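Minor fimbrium anchoring subunit Mfa2 (Porphyromonas gingivalis, PDB 5NFI) tethers the minor fimbriae to the bacterial outer membrane by interacting with Mfa1, and regulates the length of these adhesive filaments. Local coordinates at residues V7-Q12 / I68-N73; E55-L60 / D130-T135; G81-G86 / Y170-T175; M95-D100 / T105-T110. One frame throughout, in Å; residues are numbered along the deposited sequence.

In the fold
Strand 3-10, which carries residues 7-10 of interaction 1, pairs with both strands that interaction 2 joins, 56-60 and 133-151; the centres are 14 Å apart. Val7 N lies 2.9 Å from Trp56 O, and Asn8 N lies 3.0 Å from Thr135 O, both probable hydrogen bonds. Interaction 1 also reaches interaction 3, because Trp71 NE1 comes 3.0 Å from Phe172 O, again a probable hydrogen bond. Interaction 3 hands on to interaction 4 within the smaller antiparallel sheet, with Tyr170 N 3.0 Å from Met95 O. The ends of this series, interactions 2 and 4, do not touch; their nearest atoms are about 17 Å apart. Interaction 4 also borders strands 182-190 and 196-202.

Interaction 1 (V7-Q12 / I68-N73); sequences VNFYSQ and IFAWGN
Val7 holds CG1 trans to its backbone nitrogen (chi1 -180°), which puts CG2 beside that nitrogen and lets it extend toward Ile68. Phe9 has CG opposite its carbonyl carbon (chi1 -67°), and from there its ring reaches across to Ala70. The first meeting is between two slender aliphatic ends: Val7 CG2 and Ile68 CD1 come tip to tip, 3.6 Å apart. Two residues farther along both strands, the leading corner of the phenylalanine takes up the contact. Phe9 CE1 lies 3.6 Å from Ala70 CB, and CZ is also close, at 3.9 Å; the methyl group approaches the ring obliquely. The two methyls of Val7 divide the work, since CG1 packs over one face of the Phe9 ring, toward its rim, while CG2 serves Ile68. The valine therefore backs the ring on its own strand as well as meeting the strand opposite. All four residues are buried, and the adhesion between the segments is apolar.

The alpha carbons of Val7 and Ile68 are 8.9 Å apart, and those of Phe9 and Ala70 are 9.1 Å apart, too far for the strands to be paired through their backbones. Strand 3-10 instead pairs with strands 56-60 and 133-151, whereas strand 64-72 pairs with 28-33 and 113-122. Leu28 and Val30 extend the apolar surroundings of Phe9, and Val30 also touches Ile68. Side chains meeting between strands that each pair with other neighbours are what the interior of a beta-sandwich looks like, consistent with the transthyretin-like fold of this family's clan.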
# COMPACT_ATOMS: atom_id res chain seq x y z
N VAL A 7 -5.27 9.47 -20.76
CA VAL A 7 -4.68 9.62 -19.44
C VAL A 7 -3.19 9.32 -19.46
O VAL A 7 -2.75 8.30 -20.00
CB VAL A 7 -5.35 8.71 -18.39
CG1 VAL A 7 -4.69 8.91 -17.04
CG2 VAL A 7 -6.83 9.02 -18.29
N ASN A 8 -2.43 10.24 -18.88
CA ASN A 8 -0.99 10.11 -18.74
C ASN A 8 -0.63 9.73 -17.31
O ASN A 8 -1.13 10.33 -16.35
CB ASN A 8 -0.31 11.41 -19.12
CG ASN A 8 1.16 11.39 -18.81
OD1 ASN A 8 1.59 11.80 -17.72
ND2 ASN A 8 1.96 10.89 -19.75
N PHE A 9 0.24 8.75 -17.15
CA PHE A 9 0.53 8.30 -15.80
C PHE A 9 1.94 8.65 -15.41
O PHE A 9 2.89 8.34 -16.15
CB PHE A 9 0.27 6.80 -15.65
CG PHE A 9 -1.18 6.41 -15.79
CD1 PHE A 9 -2.11 6.82 -14.84
CD2 PHE A 9 -1.61 5.64 -16.86
CE1 PHE A 9 -3.44 6.46 -14.97
CE2 PHE A 9 -2.94 5.26 -16.97
CZ PHE A 9 -3.86 5.68 -16.03
N TYR A 10 2.05 9.32 -14.27
CA TYR A 10 3.32 9.72 -13.68
C TYR A 10 3.38 9.32 -12.20
O TYR A 10 2.42 8.77 -11.66
CB TYR A 10 3.55 11.23 -13.85
CG TYR A 10 2.62 12.16 -13.09
CD1 TYR A 10 1.32 12.40 -13.52
CD2 TYR A 10 3.06 12.83 -11.94
CE1 TYR A 10 0.48 13.27 -12.84
CE2 TYR A 10 2.22 13.70 -11.24
CZ TYR A 10 0.93 13.92 -11.71
OH TYR A 10 0.09 14.79 -11.03
N SER A 11 4.51 9.59 -11.56
CA SER A 11 4.61 9.37 -10.12
C SER A 11 5.46 10.47 -9.50
O SER A 11 6.67 10.57 -9.74
CB SER A 11 5.20 8.00 -9.82
OG SER A 11 5.12 7.71 -8.43
N GLN A 12 4.81 11.31 -8.71
CA GLN A 12 5.48 12.40 -8.04
C GLN A 12 5.00 12.42 -6.62
O GLN A 12 3.84 12.72 -6.33
CB GLN A 12 5.22 13.72 -8.74
CG GLN A 12 6.02 14.86 -8.16
CD GLN A 12 6.18 16.00 -9.13
OE1 GLN A 12 5.44 16.12 -10.11
NE2 GLN A 12 7.18 16.84 -8.88
N ILE A 68 -11.32 9.20 -12.78
CA ILE A 68 -10.69 7.96 -13.15
C ILE A 68 -9.88 7.42 -11.97
O ILE A 68 -9.12 8.16 -11.33
CB ILE A 68 -9.82 8.15 -14.39
CG1 ILE A 68 -10.63 7.76 -15.62
CG2 ILE A 68 -8.54 7.33 -14.30
CD1 ILE A 68 -10.06 8.25 -16.92
N PHE A 69 -10.06 6.13 -11.67
CA PHE A 69 -9.26 5.46 -10.65
C PHE A 69 -8.31 4.49 -11.34
O PHE A 69 -8.71 3.75 -12.24
CB PHE A 69 -10.16 4.72 -9.65
CG PHE A 69 -11.19 5.60 -8.98
CD1 PHE A 69 -10.89 6.92 -8.65
CD2 PHE A 69 -12.46 5.12 -8.69
CE1 PHE A 69 -11.83 7.73 -8.04
CE2 PHE A 69 -13.40 5.94 -8.09
CZ PHE A 69 -13.08 7.24 -7.76
N ALA A 70 -7.04 4.50 -10.95
CA ALA A 70 -6.09 3.66 -11.66
C ALA A 70 -5.28 2.77 -10.71
O ALA A 70 -4.76 3.21 -9.68
CB ALA A 70 -5.17 4.50 -12.52
N TRP A 71 -5.14 1.51 -11.11
CA TRP A 71 -4.43 0.56 -10.30
C TRP A 71 -3.30 -0.07 -11.08
O TRP A 71 -3.50 -0.53 -12.20
CB TRP A 71 -5.38 -0.51 -9.79
CG TRP A 71 -6.36 0.01 -8.80
CD1 TRP A 71 -7.62 0.49 -9.05
CD2 TRP A 71 -6.18 0.10 -7.37
NE1 TRP A 71 -8.23 0.87 -7.87
CE2 TRP A 71 -7.37 0.63 -6.83
CE3 TRP A 71 -5.13 -0.23 -6.51
CZ2 TRP A 71 -7.53 0.84 -5.46
CZ3 TRP A 71 -5.29 -0.02 -5.14
CH2 TRP A 71 -6.49 0.51 -4.64
N GLY A 72 -2.12 -0.08 -10.48
CA GLY A 72 -0.94 -0.59 -11.12
C GLY A 72 -0.50 -1.88 -10.49
O GLY A 72 -0.38 -1.97 -9.27
N ASN A 73 -0.27 -2.87 -11.36
CA ASN A 73 0.18 -4.20 -10.98
C ASN A 73 -0.81 -4.99 -10.14
O ASN A 73 -0.43 -5.67 -9.20
CB ASN A 73 1.52 -4.12 -10.25
CG ASN A 73 2.56 -3.39 -11.05
OD1 ASN A 73 2.52 -3.39 -12.29
ND2 ASN A 73 3.50 -2.76 -10.36

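Interaction 2 (E55-L60 / D130-T135)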
# COMPACT_ATOMS: atom_id res chain seq x y z
N GLU A 55 0.20 8.06 -23.44
CA GLU A 55 -1.18 8.17 -22.99
C GLU A 55 -1.96 6.89 -23.22
O GLU A 55 -1.61 6.07 -24.06
CB GLU A 55 -1.87 9.33 -23.71
CG GLU A 55 -1.23 10.66 -23.48
CD GLU A 55 -2.02 11.78 -24.11
OE1 GLU A 55 -1.75 12.12 -25.28
OE2 GLU A 55 -2.92 12.31 -23.42
N TRP A 56 -3.03 6.72 -22.45
CA TRP A 56 -3.92 5.57 -22.59
C TRP A 56 -5.35 6.06 -22.71
O TRP A 56 -5.80 6.85 -21.87
CB TRP A 56 -3.77 4.62 -21.39
CG TRP A 56 -2.56 3.73 -21.46
CD1 TRP A 56 -2.48 2.50 -22.03
CD2 TRP A 56 -1.25 4.03 -20.95
NE1 TRP A 56 -1.20 2.00 -21.91
CE2 TRP A 56 -0.43 2.92 -21.26
CE3 TRP A 56 -0.70 5.11 -20.28
CZ2 TRP A 56 0.91 2.87 -20.91
CZ3 TRP A 56 0.64 5.06 -19.93
CH2 TRP A 56 1.43 3.95 -20.24
N LEU A 57 -6.06 5.62 -23.74
CA LEU A 57 -7.45 6.03 -23.94
C LEU A 57 -8.40 5.25 -23.05
O LEU A 57 -8.38 4.03 -23.02
CB LEU A 57 -7.85 5.87 -25.41
CG LEU A 57 -9.29 6.29 -25.77
CD1 LEU A 57 -9.57 7.76 -25.42
CD2 LEU A 57 -9.56 6.02 -27.23
N ILE A 58 -9.24 5.99 -22.33
CA ILE A 58 -10.27 5.44 -21.48
C ILE A 58 -11.60 5.76 -22.14
O ILE A 58 -12.06 6.91 -22.11
CB ILE A 58 -10.22 6.04 -20.04
CG1 ILE A 58 -8.80 5.97 -19.47
CG2 ILE A 58 -11.18 5.33 -19.12
CD1 ILE A 58 -8.22 4.57 -19.46
N PRO A 59 -12.19 4.76 -22.80
CA PRO A 59 -13.49 4.89 -23.45
C PRO A 59 -14.58 5.43 -22.53
O PRO A 59 -14.69 4.96 -21.39
CB PRO A 59 -13.80 3.46 -23.88
CG PRO A 59 -12.47 2.90 -24.17
CD PRO A 59 -11.53 3.49 -23.17
N LEU A 60 -15.33 6.41 -23.02
CA LEU A 60 -16.55 6.88 -22.36
C LEU A 60 -17.60 7.07 -23.45
O LEU A 60 -17.30 6.88 -24.62
CB LEU A 60 -16.31 8.19 -21.61
CG LEU A 60 -15.20 8.25 -20.57
CD1 LEU A 60 -15.08 9.65 -20.07
CD2 LEU A 60 -15.52 7.33 -19.43
N ASP A 130 -14.39 19.42 -27.43
CA ASP A 130 -13.31 18.65 -28.00
C ASP A 130 -13.60 17.18 -28.23
O ASP A 130 -14.21 16.51 -27.40
CB ASP A 130 -12.07 18.76 -27.10
CG ASP A 130 -11.52 20.16 -27.02
OD1 ASP A 130 -11.33 20.78 -28.09
OD2 ASP A 130 -11.28 20.66 -25.90
N GLN A 131 -13.24 16.73 -29.42
CA GLN A 131 -12.50 15.50 -29.61
C GLN A 131 -12.71 14.43 -28.55
O GLN A 131 -13.81 13.93 -28.31
CB GLN A 131 -11.01 15.86 -29.61
CG GLN A 131 -10.12 15.21 -30.62
CD GLN A 131 -8.66 15.39 -30.23
OE1 GLN A 131 -8.35 15.65 -29.07
NE2 GLN A 131 -7.77 15.27 -31.20
N TYR A 132 -11.57 14.09 -27.97
CA TYR A 132 -11.43 13.42 -26.71
C TYR A 132 -10.80 14.44 -25.77
O TYR A 132 -10.28 15.45 -26.23
CB TYR A 132 -10.54 12.19 -26.84
CG TYR A 132 -10.88 11.27 -27.98
CD1 TYR A 132 -10.42 11.52 -29.26
CD2 TYR A 132 -11.63 10.12 -27.77
CE1 TYR A 132 -10.72 10.67 -30.31
CE2 TYR A 132 -11.94 9.27 -28.81
CZ TYR A 132 -11.48 9.55 -30.08
OH TYR A 132 -11.78 8.70 -31.11
N ILE A 133 -10.84 14.20 -24.47
CA ILE A 133 -10.14 15.09 -23.55
C ILE A 133 -8.86 14.44 -23.05
O ILE A 133 -8.56 13.29 -23.39
CB ILE A 133 -11.03 15.49 -22.36
CG1 ILE A 133 -11.35 14.29 -21.49
CG2 ILE A 133 -12.32 16.12 -22.85
CD1 ILE A 133 -12.40 14.58 -20.46
N HIS A 134 -8.09 15.18 -22.26
CA HIS A 134 -6.86 14.64 -21.70
C HIS A 134 -6.78 14.95 -20.22
O HIS A 134 -7.43 15.86 -19.73
CB HIS A 134 -5.65 15.21 -22.41
CG HIS A 134 -5.56 14.81 -23.85
ND1 HIS A 134 -4.60 13.95 -24.32
CD2 HIS A 134 -6.33 15.14 -24.91
CE1 HIS A 134 -4.77 13.77 -25.62
NE2 HIS A 134 -5.81 14.49 -26.01
N THR A 135 -5.97 14.16 -19.52
CA THR A 135 -5.69 14.39 -18.11
C THR A 135 -4.44 13.61 -17.71
O THR A 135 -3.93 12.80 -18.48
CB THR A 135 -6.88 13.97 -17.23
OG1 THR A 135 -6.67 14.42 -15.89
CG2 THR A 135 -7.06 12.46 -17.24
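The polar link runs from His134 to Glu55. The ND1-H group of His134 donates to Glu55 OE2 over 2.5 Å, with an N-H...O angle of 152°. The acceptor sits at the edge of the imidazole, close to its plane, and OE2 accepts the N-H with its syn lone pair, on the side of the other carboxylate oxygen. Glu55 reaches this point with an extended chain beyond CG, and the two side chains cross at about a right angle. Their flat groups are turned 32° against each other. The remaining oxygen, OE1, comes 3.5 Å from His134 CE1. A carboxylate bonded here would probably stabilise a positive charge on the imidazole, although the pair lies near the protein surface.

The two strands concerned, 56-60 and 133-151, are not direct neighbours: strand 3-10 runs between them, antiparallel to 56-60 and parallel to 133-151. That interposed strand explains the 8.7 Å between the alpha carbons of Glu55 and His134. The two side chains consequently bridge over strand 3-10, the middle one of these three beta-strands. Tyr6 on that strand stacks its ring with His134 and meets the ring of Tyr132 edge-to-face, while Glu55 and Leu57 also touch it.

The apolar contact comes from the next pair along. Leu57 has CG trans to its backbone nitrogen (chi1 -179°) and presents CD1 to the tyrosine, 3.9 Å from Tyr132 CD2. The leucine and tyrosine side chains cross roughly at right angles, with the methyl approaching the ring obliquely. Tyr132 also touches Pro2, near the start of the chain.

Interaction 3 (G81-G86 / Y170-T175); sequences GEIKIG and YRFDGT
Phe172 turns the edge of its ring to a main-chain carbonyl: Glu82 O lies near the ring plane, 3.7 Å from CZ and 4.0 Å from CE1. The oxygen thus faces the hydrogen-bearing rim of the aromatic group, where a weak electrostatic attraction is plausible. The same edge receives a hydrocarbon contact from the next residue, with Ile83 CG1 4.0 Å from Phe172 CZ. This isoleucine branch lies beside its own backbone nitrogen (chi1 -56°), a position from which it can meet the far end of the phenylalanine. The two touching points are therefore neighbouring residues of one loop, one contributing backbone and the other side chain.

Phe172 projects from the turn that follows strand 169-171, a member of a small antiparallel sheet, and meets the loop between its strands 78-80 and 93-100. An Asx turn organises the chain just beyond it. Asp173 OD1 accepts the backbone N-H of Thr175 over 3.1 Å and the hydroxyl OG1 of Thr175 over 2.8 Å. Both donors approach from the same face of the carboxylate plane, the hydroxyl on the syn side and the amide on the anti side. A backbone bond from Arg171 N to Thr175 O, 2.9 Å long, closes the wider loop around it.

Tyr31 meets the Phe172 ring edge-to-face, and Leu94 packs against both Phe172 and Ile83. Next to the phenylalanine, Asp173 touches Phe69 of strand 64-72. In the loop opposite, Glu82 OE1 is hydrogen-bonded to Thr88 OG1 and Gln92 NE2.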
# COMPACT_ATOMS: atom_id res chain seq x y z
N GLY A 81 -13.18 -8.48 -6.64
CA GLY A 81 -14.63 -8.54 -6.46
C GLY A 81 -15.43 -8.19 -7.70
O GLY A 81 -14.88 -8.17 -8.81
N GLU A 82 -16.72 -7.92 -7.51
CA GLU A 82 -17.64 -7.58 -8.60
C GLU A 82 -17.23 -6.31 -9.34
O GLU A 82 -16.93 -5.28 -8.72
CB GLU A 82 -19.07 -7.41 -8.05
CG GLU A 82 -20.02 -6.69 -8.98
CD GLU A 82 -21.14 -5.97 -8.24
OE1 GLU A 82 -21.03 -4.73 -8.05
OE2 GLU A 82 -22.13 -6.63 -7.85
N ILE A 83 -17.20 -6.38 -10.66
CA ILE A 83 -16.96 -5.21 -11.49
C ILE A 83 -18.05 -5.12 -12.55
O ILE A 83 -17.96 -5.79 -13.58
CB ILE A 83 -15.58 -5.26 -12.18
CG1 ILE A 83 -14.45 -5.44 -11.16
CG2 ILE A 83 -15.34 -4.02 -13.02
CD1 ILE A 83 -13.06 -5.57 -11.80
N LYS A 84 -19.09 -4.34 -12.30
CA LYS A 84 -20.24 -4.34 -13.20
C LYS A 84 -20.68 -2.95 -13.61
O LYS A 84 -21.21 -2.17 -12.81
CB LYS A 84 -21.41 -5.10 -12.56
CG LYS A 84 -21.33 -6.61 -12.83
CD LYS A 84 -22.27 -7.46 -11.99
CE LYS A 84 -23.64 -6.83 -11.79
NZ LYS A 84 -24.57 -7.75 -11.06
N ILE A 85 -20.45 -2.66 -14.89
CA ILE A 85 -20.73 -1.36 -15.49
C ILE A 85 -22.20 -0.99 -15.37
O ILE A 85 -23.07 -1.81 -15.63
CB ILE A 85 -20.32 -1.34 -16.98
CG1 ILE A 85 -18.80 -1.48 -17.10
CG2 ILE A 85 -20.78 -0.06 -17.66
CD1 ILE A 85 -18.28 -1.30 -18.50
N GLY A 86 -22.44 0.24 -14.95
CA GLY A 86 -23.78 0.73 -14.71
C GLY A 86 -24.37 0.21 -13.42
O GLY A 86 -25.57 0.36 -13.19
N TYR A 170 -9.14 -2.98 -0.55
CA TYR A 170 -9.24 -1.61 -1.05
C TYR A 170 -10.50 -1.38 -1.87
O TYR A 170 -10.93 -2.25 -2.64
CB TYR A 170 -7.98 -1.27 -1.84
CG TYR A 170 -6.76 -1.25 -0.96
CD1 TYR A 170 -6.16 -2.44 -0.55
CD2 TYR A 170 -6.23 -0.05 -0.48
CE1 TYR A 170 -5.06 -2.45 0.30
CE2 TYR A 170 -5.12 -0.06 0.37
CZ TYR A 170 -4.55 -1.27 0.76
OH TYR A 170 -3.45 -1.31 1.59
N ARG A 171 -11.10 -0.21 -1.68
CA ARG A 171 -12.24 0.21 -2.48
C ARG A 171 -11.76 0.56 -3.88
O ARG A 171 -10.56 0.54 -4.15
CB ARG A 171 -12.95 1.38 -1.83
CG ARG A 171 -13.41 1.10 -0.43
CD ARG A 171 -14.29 2.21 0.10
NE ARG A 171 -14.11 2.37 1.54
CZ ARG A 171 -14.68 1.57 2.44
NH1 ARG A 171 -15.45 0.56 2.04
NH2 ARG A 171 -14.47 1.78 3.74
N PHE A 172 -12.69 0.89 -4.78
CA PHE A 172 -12.29 1.27 -6.13
C PHE A 172 -11.47 2.56 -6.10
O PHE A 172 -10.40 2.61 -6.69
CB PHE A 172 -13.51 1.41 -7.03
CG PHE A 172 -13.94 0.13 -7.62
CD1 PHE A 172 -14.85 -0.67 -6.97
CD2 PHE A 172 -13.40 -0.31 -8.81
CE1 PHE A 172 -15.23 -1.89 -7.51
CE2 PHE A 172 -13.79 -1.51 -9.35
CZ PHE A 172 -14.70 -2.30 -8.70
N ASP A 173 -11.96 3.58 -5.39
CA ASP A 173 -11.12 4.72 -5.09
C ASP A 173 -9.99 4.16 -4.24
O ASP A 173 -10.10 3.04 -3.74
CB ASP A 173 -11.89 5.84 -4.38
CG ASP A 173 -12.52 5.40 -3.06
OD1 ASP A 173 -11.97 4.53 -2.34
OD2 ASP A 173 -13.59 5.95 -2.72
N GLY A 174 -8.89 4.85 -4.06
CA GLY A 174 -7.77 4.13 -3.46
C GLY A 174 -7.87 3.80 -1.98
O GLY A 174 -6.86 3.43 -1.38
N THR A 175 -9.05 3.92 -1.36
CA THR A 175 -9.10 3.89 0.10
C THR A 175 -9.19 2.49 0.73
O THR A 175 -9.71 1.55 0.13
CB THR A 175 -10.27 4.72 0.63
OG1 THR A 175 -11.49 4.01 0.42
CG2 THR A 175 -10.30 6.06 -0.06

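Interaction 4 (M95-D100 / T105-T110)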
# COMPACT_ATOMS: atom_id res chain seq x y z
N MSE A 95 -10.97 -5.27 -4.17
CA MSE A 95 -9.74 -6.04 -4.02
C MSE A 95 -9.51 -6.51 -2.60
O MSE A 95 -9.64 -5.73 -1.67
CB MSE A 95 -8.58 -5.14 -4.42
CG MSE A 95 -7.38 -5.74 -5.05
SE MSE A 95 -6.17 -4.20 -5.18
CE MSE A 95 -5.40 -4.26 -3.39
N ARG A 96 -9.15 -7.78 -2.43
CA ARG A 96 -8.67 -8.26 -1.14
C ARG A 96 -7.39 -9.05 -1.30
O ARG A 96 -7.32 -9.94 -2.14
CB ARG A 96 -9.72 -9.12 -0.45
CG ARG A 96 -10.88 -8.33 0.09
CD ARG A 96 -11.87 -9.20 0.79
NE ARG A 96 -13.17 -8.54 0.92
CZ ARG A 96 -13.41 -7.51 1.73
NH1 ARG A 96 -12.43 -7.00 2.47
NH2 ARG A 96 -14.62 -6.97 1.78
N LEU A 97 -6.37 -8.74 -0.51
CA LEU A 97 -5.13 -9.51 -0.58
C LEU A 97 -5.43 -10.97 -0.26
O LEU A 97 -6.13 -11.28 0.71
CB LEU A 97 -4.08 -8.96 0.37
CG LEU A 97 -2.72 -9.66 0.27
CD1 LEU A 97 -2.23 -9.68 -1.16
CD2 LEU A 97 -1.69 -8.98 1.17
N LYS A 98 -4.95 -11.87 -1.11
CA LYS A 98 -5.24 -13.29 -0.88
C LYS A 98 -4.64 -13.70 0.44
O LYS A 98 -3.54 -13.30 0.79
CB LYS A 98 -4.71 -14.17 -2.01
CG LYS A 98 -5.76 -14.48 -3.04
CD LYS A 98 -5.15 -15.06 -4.29
CE LYS A 98 -6.17 -15.13 -5.42
NZ LYS A 98 -5.58 -15.78 -6.63
N GLN A 99 -5.39 -14.51 1.18
CA GLN A 99 -4.91 -14.94 2.48
C GLN A 99 -5.10 -16.41 2.72
O GLN A 99 -5.89 -17.06 2.04
CB GLN A 99 -5.61 -14.17 3.60
CG GLN A 99 -5.26 -12.71 3.70
CD GLN A 99 -5.88 -12.10 4.92
OE1 GLN A 99 -5.97 -10.89 5.04
NE2 GLN A 99 -6.31 -12.95 5.86
N ASP A 100 -4.37 -16.91 3.70
CA ASP A 100 -4.52 -18.27 4.19
C ASP A 100 -4.75 -18.21 5.68
O ASP A 100 -3.80 -18.20 6.46
CB ASP A 100 -3.30 -19.09 3.86
CG ASP A 100 -3.27 -20.37 4.62
OD1 ASP A 100 -4.33 -21.00 4.74
OD2 ASP A 100 -2.18 -20.73 5.13
N THR A 105 -0.77 -13.84 1.49
CA THR A 105 0.12 -14.44 0.50
C THR A 105 1.39 -13.60 0.46
O THR A 105 1.36 -12.39 0.67
CB THR A 105 -0.51 -14.51 -0.90
OG1 THR A 105 0.40 -15.15 -1.81
CG2 THR A 105 -0.80 -13.13 -1.42
N ASN A 106 2.53 -14.24 0.21
CA ASN A 106 3.77 -13.49 0.22
C ASN A 106 3.89 -12.57 -0.99
O ASN A 106 3.94 -13.06 -2.12
CB ASN A 106 4.95 -14.44 0.24
CG ASN A 106 6.26 -13.72 0.12
OD1 ASN A 106 6.40 -12.58 0.54
ND2 ASN A 106 7.24 -14.38 -0.47
N ILE A 107 3.95 -11.27 -0.75
CA ILE A 107 3.99 -10.33 -1.86
C ILE A 107 5.32 -9.59 -1.98
O ILE A 107 5.39 -8.53 -2.62
CB ILE A 107 2.83 -9.30 -1.78
CG1 ILE A 107 3.01 -8.36 -0.58
CG2 ILE A 107 1.45 -10.00 -1.84
CD1 ILE A 107 1.89 -7.39 -0.42
N ASP A 108 6.38 -10.14 -1.39
CA ASP A 108 7.72 -9.56 -1.57
C ASP A 108 7.98 -9.45 -3.06
O ASP A 108 7.57 -10.30 -3.82
CB ASP A 108 8.84 -10.40 -0.93
CG ASP A 108 8.63 -10.65 0.56
OD1 ASP A 108 8.07 -9.78 1.27
OD2 ASP A 108 9.03 -11.75 1.02
N GLY A 109 8.67 -8.39 -3.45
CA GLY A 109 9.10 -8.23 -4.82
C GLY A 109 8.00 -7.74 -5.74
O GLY A 109 8.19 -7.73 -6.95
N THR A 110 6.86 -7.34 -5.18
CA THR A 110 5.79 -6.74 -5.97
C THR A 110 5.53 -5.30 -5.58
O THR A 110 5.64 -4.93 -4.42
CB THR A 110 4.47 -7.52 -5.83
OG1 THR A 110 3.76 -7.05 -4.68
CG2 THR A 110 4.72 -9.01 -5.73
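Ile107, whose side chain meets Leu97, has a carbonyl oxygen gripped twice by Thr110: the hydroxyl OG1 donates over 3.0 Å and the backbone N over 3.2 Å. The hydroxyl comes in the carbonyl plane, on a lone pair, with a C=O...donor angle of 138°. The backbone bond closes a type II beta turn across Ile107-Thr110, with Gly109 adopting the positive phi of that turn. This loop follows the short hairpin made by the end of strand 93-100 and strand 103-104.

One hydrogen bond ties the segments together directly. Thr105 N donates to Lys98 O over 2.9 Å, nearly straight at 166°, although the donor is tilted from the carbonyl plane. Beside this link, one methyl of Leu97 serves two partners: CD1 lies 3.7 Å from Thr105 CG2 and 3.8 Å from Ile107 CG2. Leu97 and Thr105 cross obliquely, whereas Leu97 and Ile107 reach toward each other tip to tip. With OG1 trans to the backbone nitrogen (chi1 -178°), Thr105 has CG2 between that nitrogen and the carbonyl carbon, and from there CG2 meets Leu97.

Ile107 also touches Thr201 and Leu203, so the loop lies against strand 196-202 as well as Leu97, which itself touches Tyr184. Lys98 sends its amine away to Asp76 O; its root stays near the threonine, CB 4.1 Å from Thr105 CG2.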